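Long-range contact in peptide-binding protein (Photobacterium damsela subsp. piscicida, PDB 6SQX), which cleaves, as a secreted NlpC/P60 endopeptidase probably of the cysteine type, the peptidoglycan of potentially competing bacteria: residues 33-44 with 298-306. Numbering follows the deposited sequence.
Sequences DAFHYISHKDLD and YKNFAHQIN. With EDO (1,2-ethanediol), chain G; EDO (1,2-ethanediol), chain O.
The ring of F35 lies over A302. The methyl CB of A302 sits 3.5 Å from the F35 ring centroid, only 13° off the normal, a CH-pi contact over one face. CG of F35 is anti to its carbonyl carbon (chi1 -76°), which brings the end of the ring in toward the helix, over A302. Its far edge then meets H303. The two form an offset edge-to-face pair with planes 67° apart, and F35 CZ comes within 3.6 Å of H303 CE1. The amide of N306 grips the start of 33-44 through both its oxygen and its nitrogen. Its OD1 takes the backbone N of A34 on a lone pair at 2.8 Å, almost straight. Its ND2 gives to OD1 of D33 at 3.0 Å. The same D33 oxygen accepts from the backbone N of F35, so 33-35 form an Asx turn at the head of the short 3-10 segment 34-36. The two donors reach that oxygen from opposite faces of the carboxylate. The loop 33-44, between strand 23-25 and helix 50-64, lies against helix 298-308. This helix probably packs as part of the NlpC/P60 peptidase fold: I305 also rests on L331 of helix 326-334 and F414 of strand 408-415. A34 CB fits between A302 and CG2 of I305. I38 reaches the same A302 methyl with CD1, at 3.7 Å. At the first turn of the helix, D42 CB stands over one face of the Y298 ring, offset toward its rim. K299 runs extended past the carbonyl of L43, and its NZ forms a salt bridge with D44 OD1, 3.4 Å away, with a weak hydrogen bond.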
loop_
_atom_site.group_PDB
_atom_site.type_symbol
_atom_site.label_atom_id
_atom_site.label_comp_id
_atom_site.label_asym_id
_atom_site.label_seq_id
_atom_site.Cartn_x
_atom_site.Cartn_y
_atom_site.Cartn_z
ATOM N N ASP A 33 -2.254 20.613 -5.018
ATOM C CA ASP A 33 -1.852 21.136 -3.716
ATOM C C ASP A 33 -3.027 20.905 -2.775
ATOM O O ASP A 33 -4.099 21.478 -2.981
ATOM C CB ASP A 33 -1.527 22.623 -3.838
ATOM C CG ASP A 33 -1.069 23.246 -2.514
ATOM O OD1 ASP A 33 -1.136 22.611 -1.433
ATOM O OD2 ASP A 33 -0.593 24.405 -2.517
ATOM N N ALA A 34 -2.840 20.042 -1.773
ATOM C CA ALA A 34 -3.940 19.708 -0.890
ATOM C C ALA A 34 -4.483 20.943 -0.189
ATOM O O ALA A 34 -5.653 20.962 0.211
ATOM C CB ALA A 34 -3.484 18.680 0.157
ATOM N N PHE A 35 -3.676 21.995 -0.038
ATOM C CA PHE A 35 -4.182 23.158 0.679
ATOM C C PHE A 35 -5.231 23.917 -0.121
ATOM O O PHE A 35 -5.946 24.739 0.461
ATOM C CB PHE A 35 -3.033 24.119 1.036
ATOM C CG PHE A 35 -2.189 23.638 2.195
ATOM C CD1 PHE A 35 -2.675 23.709 3.482
ATOM C CD2 PHE A 35 -0.933 23.099 1.994
ATOM C CE1 PHE A 35 -1.926 23.286 4.554
ATOM C CE2 PHE A 35 -0.168 22.656 3.077
ATOM C CZ PHE A 35 -0.683 22.740 4.361
ATOM N N HIS A 36 -5.317 23.668 -1.438
ATOM C CA HIS A 36 -6.354 24.292 -2.264
ATOM C C HIS A 36 -7.748 23.806 -1.876
ATOM O O HIS A 36 -8.755 24.464 -2.194
ATOM C CB HIS A 36 -6.065 23.975 -3.736
ATOM C CG HIS A 36 -6.886 24.749 -4.712
ATOM N ND1 HIS A 36 -6.624 26.065 -5.027
ATOM C CD2 HIS A 36 -7.934 24.378 -5.484
ATOM C CE1 HIS A 36 -7.491 26.476 -5.941
ATOM N NE2 HIS A 36 -8.297 25.472 -6.234
ATOM N N TYR A 37 -7.815 22.685 -1.162
ATOM C CA TYR A 37 -9.067 22.035 -0.804
ATOM C C TYR A 37 -9.310 22.091 0.693
ATOM O O TYR A 37 -10.133 21.326 1.211
ATOM C CB TYR A 37 -9.075 20.587 -1.313
ATOM C CG TYR A 37 -8.599 20.541 -2.753
ATOM C CD1 TYR A 37 -9.443 20.946 -3.785
ATOM C CD2 TYR A 37 -7.280 20.200 -3.075
ATOM C CE1 TYR A 37 -9.011 20.976 -5.107
ATOM C CE2 TYR A 37 -6.826 20.237 -4.415
ATOM C CZ TYR A 37 -7.712 20.626 -5.418
ATOM O OH TYR A 37 -7.321 20.661 -6.730
ATOM N N ILE A 38 -8.632 22.984 1.408
ATOM C CA ILE A 38 -8.813 23.134 2.852
ATOM C C ILE A 38 -9.203 24.575 3.132
ATOM O O ILE A 38 -8.492 25.506 2.721
ATOM C CB ILE A 38 -7.557 22.736 3.635
ATOM C CG1 ILE A 38 -7.256 21.243 3.391
ATOM C CG2 ILE A 38 -7.742 23.055 5.131
ATOM C CD1 ILE A 38 -5.909 20.794 3.859
ATOM N N SER A 39 -10.332 24.768 3.817
ATOM C CA SER A 39 -10.771 26.124 4.114
ATOM C C SER A 39 -9.824 26.765 5.116
ATOM O O SER A 39 -9.145 26.083 5.888
ATOM C CB SER A 39 -12.190 26.116 4.680
ATOM O OG SER A 39 -12.233 25.351 5.860
ATOM N N HIS A 40 -9.771 28.097 5.095
ATOM C CA HIS A 40 -8.825 28.782 5.969
ATOM C C HIS A 40 -9.141 28.515 7.435
ATOM O O HIS A 40 -8.234 28.263 8.236
ATOM C CB HIS A 40 -8.749 30.278 5.666
ATOM C CG HIS A 40 -7.495 30.913 6.189
ATOM N ND1 HIS A 40 -7.480 31.746 7.289
ATOM C CD2 HIS A 40 -6.206 30.799 5.785
ATOM C CE1 HIS A 40 -6.238 32.130 7.530
ATOM N NE2 HIS A 40 -5.445 31.568 6.635
ATOM N N LYS A 41 -10.426 28.482 7.786
ATOM C CA LYS A 41 -10.800 28.246 9.175
ATOM C C LYS A 41 -10.457 26.838 9.643
ATOM O O LYS A 41 -10.323 26.623 10.849
ATOM C CB LYS A 41 -12.285 28.533 9.386
ATOM C CG LYS A 41 -13.222 27.542 8.718
ATOM C CD LYS A 41 -14.675 27.874 9.044
ATOM C CE LYS A 41 -15.621 26.811 8.500
ATOM N NZ LYS A 41 -15.393 25.477 9.133
ATOM N N ASP A 42 -10.294 25.878 8.723
ATOM C CA ASP A 42 -9.919 24.532 9.125
ATOM C C ASP A 42 -8.413 24.345 9.220
ATOM O O ASP A 42 -7.970 23.327 9.763
ATOM C CB ASP A 42 -10.475 23.499 8.137
ATOM C CG ASP A 42 -11.971 23.318 8.252
ATOM O OD1 ASP A 42 -12.528 23.641 9.320
ATOM O OD2 ASP A 42 -12.585 22.843 7.266
ATOM N N LEU A 43 -7.623 25.289 8.690
ATOM C CA LEU A 43 -6.174 25.113 8.645
ATOM C C LEU A 43 -5.622 24.622 9.973
ATOM O O LEU A 43 -4.868 23.640 10.030
ATOM C CB LEU A 43 -5.513 26.439 8.291
ATOM C CG LEU A 43 -5.118 26.706 6.856
ATOM C CD1 LEU A 43 -4.223 27.908 6.871
ATOM C CD2 LEU A 43 -4.430 25.491 6.225
ATOM N N ASP A 44 -6.021 25.282 11.059
ATOM C CA ASP A 44 -5.481 25.034 12.384
ATOM C C ASP A 44 -6.189 23.909 13.132
ATOM O O ASP A 44 -5.884 23.693 14.304
ATOM C CB ASP A 44 -5.554 26.315 13.216
ATOM C CG ASP A 44 -4.746 27.438 12.614
ATOM O OD1 ASP A 44 -3.529 27.237 12.389
ATOM O OD2 ASP A 44 -5.331 28.511 12.347
ATOM N N TYR A 298 -5.322 19.076 9.739
ATOM C CA TYR A 298 -5.456 19.332 8.302
ATOM C C TYR A 298 -4.115 19.736 7.682
ATOM O O TYR A 298 -3.767 19.268 6.594
ATOM C CB TYR A 298 -6.516 20.402 7.994
ATOM C CG TYR A 298 -7.936 19.877 8.143
ATOM C CD1 TYR A 298 -8.535 19.122 7.142
ATOM C CD2 TYR A 298 -8.674 20.134 9.304
ATOM C CE1 TYR A 298 -9.846 18.618 7.305
ATOM C CE2 TYR A 298 -9.965 19.653 9.469
ATOM C CZ TYR A 298 -10.547 18.891 8.469
ATOM O OH TYR A 298 -11.839 18.411 8.647
ATOM N N LYS A 299 -3.348 20.607 8.368
ATOM C CA LYS A 299 -2.047 21.015 7.826
ATOM C C LYS A 299 -1.133 19.815 7.578
ATOM O O LYS A 299 -0.502 19.710 6.517
ATOM C CB LYS A 299 -1.342 22.008 8.763
ATOM C CG LYS A 299 -1.745 23.429 8.619
ATOM C CD LYS A 299 -1.038 24.263 9.678
ATOM C CE LYS A 299 -1.147 25.758 9.342
ATOM N NZ LYS A 299 -0.780 26.652 10.475
ATOM N N ASN A 300 -1.009 18.912 8.572
ATOM C CA ASN A 300 -0.106 17.779 8.401
ATOM C C ASN A 300 -0.583 16.819 7.316
ATOM O O ASN A 300 0.236 16.274 6.551
ATOM C CB ASN A 300 0.101 17.040 9.721
ATOM C CG ASN A 300 1.042 17.788 10.662
ATOM O OD1 ASN A 300 1.828 18.641 10.202
ATOM N ND2 ASN A 300 1.011 17.456 11.964
ATOM N N PHE A 301 -1.899 16.567 7.242
ATOM C CA PHE A 301 -2.391 15.722 6.149
ATOM C C PHE A 301 -2.040 16.341 4.796
ATOM O O PHE A 301 -1.620 15.631 3.870
ATOM C CB PHE A 301 -3.906 15.520 6.263
ATOM C CG PHE A 301 -4.287 14.223 6.933
ATOM C CD1 PHE A 301 -4.247 14.103 8.318
ATOM C CD2 PHE A 301 -4.682 13.121 6.174
ATOM C CE1 PHE A 301 -4.577 12.908 8.945
ATOM C CE2 PHE A 301 -5.035 11.914 6.807
ATOM C CZ PHE A 301 -4.969 11.829 8.182
ATOM N N ALA A 302 -2.212 17.674 4.680
ATOM C CA ALA A 302 -1.903 18.376 3.432
ATOM C C ALA A 302 -0.424 18.261 3.077
ATOM O O ALA A 302 -0.076 18.002 1.916
ATOM C CB ALA A 302 -2.339 19.841 3.523
ATOM N N HIS A 303 0.466 18.475 4.065
ATOM C CA HIS A 303 1.887 18.352 3.758
ATOM C C HIS A 303 2.221 16.947 3.282
ATOM O O HIS A 303 2.992 16.760 2.334
ATOM C CB HIS A 303 2.748 18.650 4.979
ATOM C CG HIS A 303 2.671 20.055 5.489
ATOM N ND1 HIS A 303 2.779 21.166 4.675
ATOM C CD2 HIS A 303 2.560 20.523 6.758
ATOM C CE1 HIS A 303 2.713 22.259 5.427
ATOM N NE2 HIS A 303 2.589 21.898 6.700
ATOM N N GLN A 304 1.670 15.934 3.956
ATOM C CA GLN A 304 2.007 14.563 3.582
ATOM C C GLN A 304 1.430 14.204 2.224
ATOM O O GLN A 304 2.122 13.601 1.389
ATOM C CB GLN A 304 1.505 13.610 4.658
ATOM C CG GLN A 304 2.273 13.794 5.946
ATOM C CD GLN A 304 3.744 13.494 5.760
ATOM O OE1 GLN A 304 4.120 12.390 5.350
ATOM N NE2 GLN A 304 4.599 14.517 6.005
ATOM N N ILE A 305 0.170 14.584 1.971
ATOM C CA ILE A 305 -0.408 14.402 0.634
ATOM C C ILE A 305 0.476 15.040 -0.429
ATOM O O ILE A 305 0.818 14.420 -1.445
ATOM C CB ILE A 305 -1.842 14.949 0.594
ATOM C CG1 ILE A 305 -2.788 13.954 1.288
ATOM C CG2 ILE A 305 -2.291 15.223 -0.839
ATOM C CD1 ILE A 305 -4.152 14.533 1.559
ATOM N N ASN A 306 0.889 16.284 -0.182
ATOM C CA ASN A 306 1.690 16.983 -1.178
ATOM C C ASN A 306 3.005 16.260 -1.451
ATOM O O ASN A 306 3.526 16.325 -2.575
ATOM C CB ASN A 306 1.942 18.416 -0.697
ATOM C CG ASN A 306 0.741 19.331 -0.950
ATOM O OD1 ASN A 306 -0.257 18.890 -1.554
ATOM N ND2 ASN A 306 0.804 20.595 -0.474
HETATM C C1 EDO G . -12.370 19.907 4.907
HETATM O O1 EDO G . -13.300 20.073 3.838
HETATM C C2 EDO G . -11.249 20.930 4.795
HETATM O O2 EDO G . -11.744 22.280 4.915
HETATM C C1 EDO O . -10.041 23.356 -8.904
HETATM O O1 EDO O . -10.659 23.947 -7.767
HETATM C C2 EDO O . -8.568 23.151 -8.634
HETATM O O2 EDO O . -7.928 23.318 -9.861
#